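Local coordinates for protein beta-L-arabinobiosidase (Bacteroides thetaiotaomicron, PDB 5MQR) that hydrolyses glycosidic bonds, probably in plant pectin, as a gut bacterial six-hairpin glycosidase that may also act as a sialidase, at residues A[892-898]-A[960-965]; A[904-908]-A[966-970]; A[755-759]-A[832-836]; A[718-722]-A[1023-1027]. One frame throughout, in Å; residues are numbered along the deposited sequence.

How the contacts relate
All four contacts lie in the helical glycosidase part of the chain, well away from its centre. Contacts 1, 3 and 4 are buried, whereas contact 2 is partly exposed and joins two loops. Contacts 1 and 2 adjoin: helix 948-964 ends in the first and the loop after it makes the second, with F961 touching both W907 and Q967. Aromatic rings and asparagine amides carry contact 1, weak carboxylate bonds and aliphatic packing contact 2. Contact 3 is purely apolar between two helices, reached from contact 1 through F894 on D756. Contact 4, a buried salt bridge with an indole, closes the long loop enclosing the others.

Contact 1 of 4, residues A[892-898]-A[960-965]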
loop_
_atom_site.group_PDB
_atom_site.type_symbol
_atom_site.label_atom_id
_atom_site.label_comp_id
_atom_site.label_asym_id
_atom_site.label_seq_id
_atom_site.Cartn_x
_atom_site.Cartn_y
_atom_site.Cartn_z
ATOM N N TRP A 892 -10.370 12.321 33.820
ATOM C CA TRP A 892 -10.528 11.593 32.552
ATOM C C TRP A 892 -9.236 10.983 31.975
ATOM O O TRP A 892 -9.301 10.078 31.160
ATOM C CB TRP A 892 -11.168 12.473 31.482
ATOM C CG TRP A 892 -12.592 12.677 31.730
ATOM C CD1 TRP A 892 -13.601 11.812 31.444
ATOM C CD2 TRP A 892 -13.192 13.805 32.347
ATOM N NE1 TRP A 892 -14.788 12.338 31.819
ATOM C CE2 TRP A 892 -14.578 13.570 32.368
ATOM C CE3 TRP A 892 -12.698 15.016 32.843
ATOM C CZ2 TRP A 892 -15.486 14.482 32.894
ATOM C CZ3 TRP A 892 -13.604 15.935 33.384
ATOM C CH2 TRP A 892 -14.983 15.655 33.406
ATOM N N TYR A 893 -8.083 11.471 32.389
ATOM C CA TYR A 893 -6.803 10.807 32.090
ATOM C C TYR A 893 -6.806 9.340 32.547
ATOM O O TYR A 893 -6.136 8.505 31.950
ATOM C CB TYR A 893 -5.646 11.574 32.754
ATOM C CG TYR A 893 -4.273 11.175 32.340
ATOM C CD1 TYR A 893 -3.671 10.081 32.904
ATOM C CD2 TYR A 893 -3.541 11.943 31.439
ATOM C CE1 TYR A 893 -2.403 9.689 32.522
ATOM C CE2 TYR A 893 -2.257 11.586 31.069
ATOM C CZ TYR A 893 -1.687 10.449 31.617
ATOM O OH TYR A 893 -0.405 10.049 31.285
ATOM N N PHE A 894 -7.566 9.037 33.596
ATOM C CA PHE A 894 -7.655 7.679 34.120
ATOM C C PHE A 894 -9.050 7.105 34.001
ATOM O O PHE A 894 -9.376 6.133 34.673
ATOM C CB PHE A 894 -7.185 7.661 35.580
ATOM C CG PHE A 894 -5.862 8.302 35.783
ATOM C CD1 PHE A 894 -4.694 7.583 35.614
ATOM C CD2 PHE A 894 -5.775 9.631 36.108
ATOM C CE1 PHE A 894 -3.449 8.192 35.773
ATOM C CE2 PHE A 894 -4.542 10.246 36.276
ATOM C CZ PHE A 894 -3.372 9.526 36.114
ATOM N N ASN A 895 -9.864 7.687 33.131
ATOM C CA ASN A 895 -11.272 7.284 32.973
ATOM C C ASN A 895 -12.017 7.164 34.321
ATOM O O ASN A 895 -12.808 6.249 34.526
ATOM C CB ASN A 895 -11.358 5.967 32.177
ATOM C CG ASN A 895 -10.743 6.087 30.794
ATOM O OD1 ASN A 895 -11.288 6.741 29.920
ATOM N ND2 ASN A 895 -9.607 5.476 30.601
ATOM N N LEU A 896 -11.746 8.102 35.226
ATOM C CA LEU A 896 -12.356 8.078 36.553
ATOM C C LEU A 896 -13.865 8.335 36.527
ATOM O O LEU A 896 -14.620 7.574 37.137
ATOM C CB LEU A 896 -11.635 9.057 37.500
ATOM C CG LEU A 896 -12.004 9.091 38.984
ATOM C CD1 LEU A 896 -10.923 9.795 39.798
ATOM C CD2 LEU A 896 -13.334 9.787 39.213
ATOM N N PRO A 897 -14.315 9.424 35.868
ATOM C CA PRO A 897 -15.750 9.737 36.044
ATOM C C PRO A 897 -16.681 8.723 35.390
ATOM O O PRO A 897 -16.282 8.025 34.468
ATOM C CB PRO A 897 -15.895 11.115 35.380
ATOM C CG PRO A 897 -14.497 11.685 35.417
ATOM C CD PRO A 897 -13.634 10.493 35.111
ATOM N N ASP A 898 -17.890 8.645 35.934
ATOM C CA ASP A 898 -19.025 7.970 35.327
ATOM C C ASP A 898 -19.426 8.563 33.994
ATOM O O ASP A 898 -19.077 9.702 33.661
ATOM C CB ASP A 898 -20.259 8.061 36.254
ATOM C CG ASP A 898 -20.143 7.158 37.444
ATOM O OD1 ASP A 898 -19.710 6.008 37.217
ATOM O OD2 ASP A 898 -20.472 7.578 38.589
ATOM N N ASN A 960 -9.440 10.139 25.877
ATOM C CA ASN A 960 -10.131 9.091 26.635
ATOM C C ASN A 960 -11.626 9.339 26.638
ATOM O O ASN A 960 -12.418 8.429 26.407
ATOM C CB ASN A 960 -9.630 9.022 28.078
ATOM C CG ASN A 960 -8.271 8.365 28.207
ATOM O OD1 ASN A 960 -7.774 7.690 27.298
ATOM N ND2 ASN A 960 -7.669 8.541 29.368
ATOM N N PHE A 961 -11.980 10.586 26.921
ATOM C CA PHE A 961 -13.358 11.027 26.950
ATOM C C PHE A 961 -14.014 10.760 25.608
ATOM O O PHE A 961 -15.097 10.196 25.565
ATOM C CB PHE A 961 -13.421 12.512 27.259
ATOM C CG PHE A 961 -14.813 13.056 27.389
ATOM C CD1 PHE A 961 -15.670 12.600 28.403
ATOM C CD2 PHE A 961 -15.249 14.104 26.552
ATOM C CE1 PHE A 961 -16.932 13.143 28.534
ATOM C CE2 PHE A 961 -16.511 14.647 26.697
ATOM C CZ PHE A 961 -17.351 14.158 27.671
HETATM N N MSE A 962 -13.336 11.122 24.525
HETATM C CA MSE A 962 -13.911 10.942 23.187
HETATM C C MSE A 962 -13.995 9.496 22.760
HETATM O O MSE A 962 -14.922 9.109 22.032
HETATM C CB MSE A 962 -13.130 11.759 22.183
HETATM C CG MSE A 962 -13.446 13.234 22.406
HETATM SE SE MSE A 962 -12.331 14.352 21.232
HETATM C CE MSE A 962 -13.361 14.028 19.592
ATOM N N ASN A 963 -13.047 8.680 23.201
ATOM C CA ASN A 963 -13.079 7.254 22.902
ATOM C C ASN A 963 -14.020 6.438 23.786
ATOM O O ASN A 963 -14.649 5.523 23.283
ATOM C CB ASN A 963 -11.682 6.635 23.008
ATOM C CG ASN A 963 -10.874 6.835 21.767
ATOM O OD1 ASN A 963 -10.922 5.998 20.866
ATOM N ND2 ASN A 963 -10.133 7.948 21.692
ATOM N N ASN A 964 -14.096 6.744 25.085
ATOM C CA ASN A 964 -14.693 5.817 26.049
ATOM C C ASN A 964 -16.041 6.269 26.598
ATOM O O ASN A 964 -16.681 5.506 27.283
ATOM C CB ASN A 964 -13.714 5.542 27.205
ATOM C CG ASN A 964 -12.394 4.980 26.732
ATOM O OD1 ASN A 964 -12.330 4.281 25.728
ATOM N ND2 ASN A 964 -11.329 5.290 27.444
ATOM N N TYR A 965 -16.484 7.486 26.283
ATOM C CA TYR A 965 -17.694 8.054 26.879
ATOM C C TYR A 965 -18.689 8.417 25.762
ATOM O O TYR A 965 -18.273 8.901 24.717
ATOM C CB TYR A 965 -17.358 9.294 27.722
ATOM C CG TYR A 965 -16.579 9.003 28.997
ATOM C CD1 TYR A 965 -15.242 8.590 28.957
ATOM C CD2 TYR A 965 -17.175 9.168 30.254
ATOM C CE1 TYR A 965 -14.536 8.326 30.128
ATOM C CE2 TYR A 965 -16.482 8.906 31.416
ATOM C CZ TYR A 965 -15.163 8.485 31.349
ATOM O OH TYR A 965 -14.484 8.226 32.508
HETATM O O HOH W 1 -7.760 5.173 28.244
#
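W892 sets the edge of its five-membered ring over one face of Y965, with CD1 3.7 Å from Y965 CZ, in a T-shaped stack whose planes stand at 70°. The same indole receives F961, whose edge is directed at the W892 face with the ring centroids 5.0 Å apart, so the three residues form an aromatic cluster. F961 CG lies anti to its backbone N (chi1 -177°), which lays this ring alongside the indole. At the far end of the tyrosine, Y965 OH donates to P897 O over 2.7 Å, tilted somewhat from the carbonyl plane.

Amides make the remaining bonds. N960 ND2 reaches W892 O at 2.9 Å, in the carbonyl plane and on a lone pair. That oxygen also accepts from N895 N, a bond of the Schellman motif that ends helix 890-893, so the side chain of N960 engages the helix terminus directly. N960 OD1 is held by R1033. N964 ND2 donates to N895 OD1 at 2.9 Å, nearly straight at the hydrogen but arriving from above the carbonyl plane of N895.

The C-terminal end of helix 948-964 is thereby fastened to the turn after helix 890-893. W907 stacks on F961 and meets W892 edge-to-face, Y903 of helix 901-904 touches W892 and P897, and helix 820-839 packs against F894 and L896.

Contact 2 of 4, residues A[904-908]-A[966-970]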
loop_
_atom_site.group_PDB
_atom_site.type_symbol
_atom_site.label_atom_id
_atom_site.label_comp_id
_atom_site.label_asym_id
_atom_site.label_seq_id
_atom_site.Cartn_x
_atom_site.Cartn_y
_atom_site.Cartn_z
ATOM N N GLU A 904 -20.107 15.839 31.438
ATOM C CA GLU A 904 -19.801 16.305 30.047
ATOM C C GLU A 904 -19.550 17.798 29.960
ATOM O O GLU A 904 -18.626 18.250 29.295
ATOM C CB GLU A 904 -20.954 16.036 29.053
ATOM C CG GLU A 904 -21.117 14.604 28.559
ATOM C CD GLU A 904 -21.928 14.472 27.244
ATOM O OE1 GLU A 904 -21.962 15.418 26.411
ATOM O OE2 GLU A 904 -22.517 13.376 27.030
ATOM N N VAL A 905 -20.412 18.555 30.615
ATOM C CA VAL A 905 -20.420 19.998 30.474
ATOM C C VAL A 905 -19.045 20.630 30.792
ATOM O O VAL A 905 -18.717 21.644 30.209
ATOM C CB VAL A 905 -21.561 20.608 31.309
ATOM C CG1 VAL A 905 -21.223 20.555 32.780
ATOM C CG2 VAL A 905 -21.851 22.037 30.891
ATOM N N ALA A 906 -18.232 20.016 31.659
ATOM C CA ALA A 906 -16.843 20.464 31.896
ATOM C C ALA A 906 -16.007 20.652 30.622
ATOM O O ALA A 906 -15.202 21.572 30.509
ATOM C CB ALA A 906 -16.126 19.505 32.847
ATOM N N TRP A 907 -16.229 19.768 29.664
ATOM C CA TRP A 907 -15.491 19.786 28.421
ATOM C C TRP A 907 -15.869 20.940 27.480
ATOM O O TRP A 907 -15.146 21.197 26.514
ATOM C CB TRP A 907 -15.622 18.429 27.717
ATOM C CG TRP A 907 -14.846 17.386 28.420
ATOM C CD1 TRP A 907 -15.325 16.406 29.222
ATOM C CD2 TRP A 907 -13.439 17.234 28.392
ATOM N NE1 TRP A 907 -14.294 15.642 29.711
ATOM C CE2 TRP A 907 -13.120 16.125 29.207
ATOM C CE3 TRP A 907 -12.408 17.927 27.760
ATOM C CZ2 TRP A 907 -11.808 15.696 29.405
ATOM C CZ3 TRP A 907 -11.098 17.501 27.955
ATOM C CH2 TRP A 907 -10.813 16.389 28.765
ATOM N N LYS A 908 -16.962 21.647 27.762
ATOM C CA LYS A 908 -17.322 22.819 26.967
ATOM C C LYS A 908 -16.280 23.925 27.085
ATOM O O LYS A 908 -16.130 24.719 26.162
ATOM C CB LYS A 908 -18.704 23.360 27.342
ATOM C CG LYS A 908 -19.824 22.437 26.919
ATOM C CD LYS A 908 -21.206 23.040 27.129
ATOM C CE LYS A 908 -22.259 22.106 26.535
ATOM N NZ LYS A 908 -23.626 22.712 26.521
ATOM N N PRO A 966 -19.996 8.159 25.976
ATOM C CA PRO A 966 -21.003 8.593 25.008
ATOM C C PRO A 966 -21.213 10.089 25.204
ATOM O O PRO A 966 -21.672 10.535 26.239
ATOM C CB PRO A 966 -22.246 7.788 25.397
ATOM C CG PRO A 966 -22.100 7.574 26.879
ATOM C CD PRO A 966 -20.615 7.606 27.196
ATOM N N GLN A 967 -20.892 10.850 24.195
ATOM C CA GLN A 967 -20.418 12.184 24.395
ATOM C C GLN A 967 -20.805 12.989 23.183
ATOM O O GLN A 967 -20.551 12.565 22.080
ATOM C CB GLN A 967 -18.914 12.014 24.512
ATOM C CG GLN A 967 -18.085 13.233 24.636
ATOM C CD GLN A 967 -17.880 13.971 23.352
ATOM O OE1 GLN A 967 -18.147 15.151 23.310
ATOM N NE2 GLN A 967 -17.399 13.303 22.314
ATOM N N THR A 968 -21.429 14.140 23.379
ATOM C CA THR A 968 -21.905 14.964 22.252
ATOM C C THR A 968 -21.328 16.390 22.264
ATOM O O THR A 968 -21.749 17.226 21.466
ATOM C CB THR A 968 -23.451 15.052 22.252
ATOM O OG1 THR A 968 -23.879 15.529 23.530
ATOM C CG2 THR A 968 -24.091 13.668 21.987
ATOM N N VAL A 969 -20.358 16.660 23.128
ATOM C CA VAL A 969 -19.818 18.006 23.283
ATOM C C VAL A 969 -18.656 18.327 22.308
ATOM O O VAL A 969 -18.576 19.425 21.779
ATOM C CB VAL A 969 -19.443 18.239 24.765
ATOM C CG1 VAL A 969 -18.565 19.466 24.958
ATOM C CG2 VAL A 969 -20.718 18.392 25.589
ATOM N N LEU A 970 -17.785 17.366 22.058
ATOM C CA LEU A 970 -16.557 17.575 21.320
ATOM C C LEU A 970 -16.538 16.774 20.012
ATOM O O LEU A 970 -16.806 15.578 20.018
ATOM C CB LEU A 970 -15.382 17.126 22.179
ATOM C CG LEU A 970 -15.143 17.890 23.474
ATOM C CD1 LEU A 970 -14.004 17.238 24.238
ATOM C CD2 LEU A 970 -14.828 19.348 23.167
#
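E904 and T968 make the polar part of the contact. E904 OE1 accepts two weak hydrogen bonds, one from T968 N at 3.3 Å that is nearly straight (174°) and one from T968 OG1 at 3.5 Å. The glutamate chain is extended beyond CG, which carries its carboxylate past V969 to the backbone of 966-968; there OE2 comes within 3.1 Å of P966 O, an acceptor facing an acceptor. Replacing E904 with an alanine would probably leave T968 N and OG1 without this acceptor and open a gap beside V969 CG2.

In the helix-hairpin architecture of a six-hairpin glycosidase, both segments are largely connecting chain: 904-908 runs on from the end of helix 901-904, whereas the loop 966-970 links helix 948-964 to helix 972-985. The second loop is braced internally by Q967, whose OE1 accepts from L970 N at 2.6 Å while its NE2 donates to L970 O.

V969 and L970 supply the apolar contacts. V969 CG1 rests on the K908 side chain, 3.8 Å from CG, and its CG2 lies near K908 CE. L970 crosses W907 at about a right angle, CD1 lying 3.9 Å from W907 CE3, while L970 CD2 packs against W907 O.

Contact 3 of 4, residues A[755-759]-A[832-836]; sequences ADAVL and ALSIM
D756 and A832 meet with no ring between them, and the one flat side-chain group of either segment, the D756 carboxylate, points away from helix 820-839. F894 CE1 stands over one face of that carboxylate, 3.5 Å from D756 CG. Its OD2 is hydrogen-bonded to the hydroxyl of Y717. What D756 gives to the interface is its backbone: A832 CB lies 3.7 Å from D756 CA, and the small methyl lets the two chains draw close, the CA atoms of this pair being 5.1 Å apart.

Aliphatic groups do the rest, without a hydrogen bond across the helices. L759 has CG anti to its backbone N (chi1 -178°), which sends CD2 across to helix 820-839. There the methyl lies 3.7 Å from A832 CB and 3.9 Å from I835 CG2, the leucine and isoleucine crossing at about a right angle. M836, a selenomethionine, runs extended until its last torsion, where the chain bends. Its CE consequently turns in between A755 and L759, 3.4 Å from A755 O and 4.1 Å from L759 CB. A755 CB completes the row, lying against the same CE and against L833 CG.

L778 of helix 768-788 touches V758, L833 and M836, and L1036 touches L759 and I835. The axes of the two short segments approach to 9.3 Å, with 48° between their N-to-C directions. Such apolar helix pairing, with an alanine where the backbones come nearest, is consistent with the all-helical barrel of six-hairpin glycosidases.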
loop_
_atom_site.group_PDB
_atom_site.type_symbol
_atom_site.label_atom_id
_atom_site.label_comp_id
_atom_site.label_asym_id
_atom_site.label_seq_id
_atom_site.Cartn_x
_atom_site.Cartn_y
_atom_site.Cartn_z
ATOM N N ALA A 755 2.240 3.797 38.667
ATOM C CA ALA A 755 1.688 2.456 38.516
ATOM C C ALA A 755 0.792 2.409 37.289
ATOM O O ALA A 755 0.890 1.481 36.494
ATOM C CB ALA A 755 0.948 2.000 39.750
ATOM N N ASP A 756 -0.043 3.428 37.102
ATOM C CA ASP A 756 -0.804 3.562 35.833
ATOM C C ASP A 756 0.100 3.574 34.623
ATOM O O ASP A 756 -0.209 2.919 33.658
ATOM C CB ASP A 756 -1.685 4.805 35.820
ATOM C CG ASP A 756 -2.250 5.118 34.467
ATOM O OD1 ASP A 756 -3.344 4.600 34.142
ATOM O OD2 ASP A 756 -1.594 5.912 33.748
ATOM N N ALA A 757 1.199 4.321 34.677
ATOM C CA ALA A 757 2.139 4.388 33.562
ATOM C C ALA A 757 2.837 3.051 33.265
ATOM O O ALA A 757 3.024 2.719 32.107
ATOM C CB ALA A 757 3.167 5.503 33.772
ATOM N N VAL A 758 3.211 2.294 34.291
ATOM C CA VAL A 758 3.802 0.973 34.088
ATOM C C VAL A 758 2.801 -0.013 33.459
ATOM O O VAL A 758 3.182 -0.768 32.555
ATOM C CB VAL A 758 4.428 0.405 35.386
ATOM C CG1 VAL A 758 4.727 -1.090 35.261
ATOM C CG2 VAL A 758 5.697 1.161 35.696
ATOM N N LEU A 759 1.550 -0.019 33.911
ATOM C CA LEU A 759 0.537 -0.802 33.231
ATOM C C LEU A 759 0.338 -0.310 31.760
ATOM O O LEU A 759 0.236 -1.141 30.843
ATOM C CB LEU A 759 -0.772 -0.806 34.012
ATOM C CG LEU A 759 -1.911 -1.637 33.404
ATOM C CD1 LEU A 759 -1.508 -3.103 33.307
ATOM C CD2 LEU A 759 -3.192 -1.470 34.205
ATOM N N ALA A 832 -4.758 0.430 38.358
ATOM C CA ALA A 832 -3.715 -0.288 37.629
ATOM C C ALA A 832 -3.150 -1.427 38.465
ATOM O O ALA A 832 -2.916 -2.508 37.940
ATOM C CB ALA A 832 -2.607 0.660 37.194
ATOM N N LEU A 833 -2.937 -1.185 39.755
ATOM C CA LEU A 833 -2.438 -2.229 40.633
ATOM C C LEU A 833 -3.463 -3.348 40.829
ATOM O O LEU A 833 -3.069 -4.483 40.975
ATOM C CB LEU A 833 -1.969 -1.657 41.985
ATOM C CG LEU A 833 -0.555 -1.057 41.952
ATOM C CD1 LEU A 833 -0.342 -0.092 43.099
ATOM C CD2 LEU A 833 0.504 -2.149 42.004
ATOM N N SER A 834 -4.759 -3.033 40.814
ATOM C CA SER A 834 -5.798 -4.057 40.854
ATOM C C SER A 834 -5.700 -4.991 39.659
ATOM O O SER A 834 -5.658 -6.216 39.814
ATOM C CB SER A 834 -7.196 -3.440 40.895
ATOM O OG SER A 834 -8.176 -4.452 41.064
ATOM N N ILE A 835 -5.655 -4.394 38.471
ATOM C CA ILE A 835 -5.430 -5.144 37.224
ATOM C C ILE A 835 -4.140 -5.976 37.297
ATOM O O ILE A 835 -4.159 -7.136 36.936
ATOM C CB ILE A 835 -5.473 -4.225 35.986
ATOM C CG1 ILE A 835 -6.915 -3.760 35.730
ATOM C CG2 ILE A 835 -4.919 -4.925 34.742
ATOM C CD1 ILE A 835 -7.034 -2.524 34.859
HETATM N N MSE A 836 -3.053 -5.421 37.819
HETATM C CA MSE A 836 -1.806 -6.195 37.974
HETATM C C MSE A 836 -1.940 -7.344 38.940
HETATM O O MSE A 836 -1.236 -8.333 38.813
HETATM C CB MSE A 836 -0.604 -5.320 38.368
HETATM C CG MSE A 836 -0.261 -4.406 37.191
HETATM SE SE MSE A 836 1.294 -3.255 37.580
HETATM C CE MSE A 836 0.380 -1.545 37.899
#

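Contact 4 of 4, residues A[718-722]-A[1023-1027]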
loop_
_atom_site.group_PDB
_atom_site.type_symbol
_atom_site.label_atom_id
_atom_site.label_comp_id
_atom_site.label_asym_id
_atom_site.label_seq_id
_atom_site.Cartn_x
_atom_site.Cartn_y
_atom_site.Cartn_z
ATOM N N GLU A 718 5.338 8.288 26.756
ATOM C CA GLU A 718 5.997 8.591 25.498
ATOM C C GLU A 718 6.958 7.490 25.088
ATOM O O GLU A 718 6.950 7.065 23.931
ATOM C CB GLU A 718 6.762 9.902 25.562
ATOM C CG GLU A 718 7.212 10.453 24.199
ATOM C CD GLU A 718 6.155 11.319 23.518
ATOM O OE1 GLU A 718 4.951 11.169 23.842
ATOM O OE2 GLU A 718 6.529 12.165 22.667
ATOM N N SER A 719 7.789 7.049 26.020
ATOM C CA SER A 719 8.872 6.134 25.704
ATOM C C SER A 719 8.423 4.702 25.476
ATOM O O SER A 719 9.205 3.890 24.990
ATOM C CB SER A 719 9.938 6.170 26.786
ATOM O OG SER A 719 10.427 7.497 26.953
ATOM N N ARG A 720 7.175 4.376 25.818
ATOM C CA ARG A 720 6.692 2.999 25.669
ATOM C C ARG A 720 6.650 2.551 24.206
ATOM O O ARG A 720 6.590 1.354 23.953
ATOM C CB ARG A 720 5.335 2.797 26.344
ATOM C CG ARG A 720 4.176 3.524 25.669
ATOM C CD ARG A 720 2.904 3.411 26.496
ATOM N NE ARG A 720 1.868 4.336 26.020
ATOM C CZ ARG A 720 0.550 4.167 26.177
ATOM N NH1 ARG A 720 0.071 3.078 26.766
ATOM N NH2 ARG A 720 -0.302 5.084 25.706
ATOM N N TRP A 721 6.702 3.508 23.267
ATOM C CA TRP A 721 6.668 3.235 21.826
ATOM C C TRP A 721 8.014 2.936 21.192
ATOM O O TRP A 721 8.068 2.530 20.028
ATOM C CB TRP A 721 5.976 4.391 21.076
ATOM C CG TRP A 721 4.600 4.602 21.573
ATOM C CD1 TRP A 721 4.185 5.589 22.417
ATOM C CD2 TRP A 721 3.454 3.776 21.330
ATOM N NE1 TRP A 721 2.853 5.450 22.686
ATOM C CE2 TRP A 721 2.380 4.337 22.042
ATOM C CE3 TRP A 721 3.230 2.614 20.577
ATOM C CZ2 TRP A 721 1.107 3.786 22.032
ATOM C CZ3 TRP A 721 1.961 2.065 20.565
ATOM C CH2 TRP A 721 0.905 2.660 21.292
ATOM N N LEU A 722 9.095 3.141 21.942
ATOM C CA LEU A 722 10.435 2.850 21.462
ATOM C C LEU A 722 10.598 1.344 21.359
ATOM O O LEU A 722 10.283 0.612 22.293
ATOM C CB LEU A 722 11.499 3.423 22.396
ATOM C CG LEU A 722 11.505 4.926 22.635
ATOM C CD1 LEU A 722 12.584 5.242 23.650
ATOM C CD2 LEU A 722 11.683 5.719 21.349
ATOM N N ASP A 1023 2.979 10.218 22.012
ATOM C CA ASP A 1023 1.984 9.342 22.579
ATOM C C ASP A 1023 0.602 9.789 22.169
ATOM O O ASP A 1023 -0.284 8.969 21.966
ATOM C CB ASP A 1023 2.057 9.264 24.087
ATOM C CG ASP A 1023 1.049 8.290 24.645
ATOM O OD1 ASP A 1023 1.044 7.102 24.215
ATOM O OD2 ASP A 1023 0.220 8.723 25.455
ATOM N N LEU A 1024 0.433 11.100 22.059
ATOM C CA LEU A 1024 -0.843 11.708 21.641
ATOM C C LEU A 1024 -1.074 11.462 20.155
ATOM O O LEU A 1024 -2.197 11.184 19.739
ATOM C CB LEU A 1024 -0.860 13.218 21.898
ATOM C CG LEU A 1024 -0.404 13.717 23.271
ATOM C CD1 LEU A 1024 -0.352 15.237 23.258
ATOM C CD2 LEU A 1024 -1.326 13.214 24.383
HETATM N N MSE A 1025 -0.011 11.576 19.362
HETATM C CA MSE A 1025 -0.091 11.308 17.931
HETATM C C MSE A 1025 -0.546 9.877 17.689
HETATM O O MSE A 1025 -1.462 9.641 16.924
HETATM C CB MSE A 1025 1.246 11.561 17.242
HETATM C CG MSE A 1025 1.728 13.011 17.284
HETATM SE SE MSE A 1025 0.697 14.085 16.001
HETATM C CE MSE A 1025 1.668 13.385 14.429
ATOM N N ILE A 1026 0.071 8.933 18.392
ATOM C CA ILE A 1026 -0.163 7.517 18.200
ATOM C C ILE A 1026 -1.506 7.047 18.766
ATOM O O ILE A 1026 -2.232 6.278 18.104
ATOM C CB ILE A 1026 0.992 6.705 18.802
ATOM C CG1 ILE A 1026 2.273 6.972 18.007
ATOM C CG2 ILE A 1026 0.688 5.205 18.793
ATOM C CD1 ILE A 1026 3.546 6.485 18.683
ATOM N N THR A 1027 -1.845 7.485 19.974
ATOM C CA THR A 1027 -3.042 6.970 20.644
ATOM C C THR A 1027 -4.297 7.810 20.468
ATOM O O THR A 1027 -5.389 7.302 20.722
ATOM C CB THR A 1027 -2.842 6.744 22.167
ATOM O OG1 THR A 1027 -2.581 7.992 22.812
ATOM C CG2 THR A 1027 -1.717 5.789 22.422
#
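D1023 OD1 is gripped by two side chains at once. R720 NH2 meets it on the syn side at 2.8 Å, forming a salt bridge to which R720 NE adds a weak, longer bond. W721 NE1 takes the anti lone pair at 2.9 Å, with OD1 lying in the plane of the indole; the buried oxygen is thus held from two directions, which probably limits rotation of the carboxylate. The contact joins the end of helix 712-719, with the type I beta turn from S719 to L722, to the first turn of helix 1022-1029 in the helical six-hairpin domain.

E718 binds the backbone at the start of that second helix. Its chain bends at chi2 (87°), bringing OE1 within 2.9 Å of D1023 N, which sits above the plane of the glutamate carboxylate; OE1 also accepts from F1021 N, and OE2 from N1022 N.

The indole is sandwiched. R720 CG lies over one face, and I1026 CG2 makes a CH-pi contact with the other, 3.5 Å from the centroid of the six-membered ring. I1026 CD1 covers the five-membered ring. T1027 CG2 approaches W721 CZ2 at 3.5 Å. A leucine in place of W721 would probably leave D1023 OD1 without its N-H partner on the anti side and deprive I1026 of the flat surface it rests on. T1027 OG1 donates to D1023 O at 2.6 Å, while T1027 N reaches the same oxygen from the opposite face of the carbonyl plane.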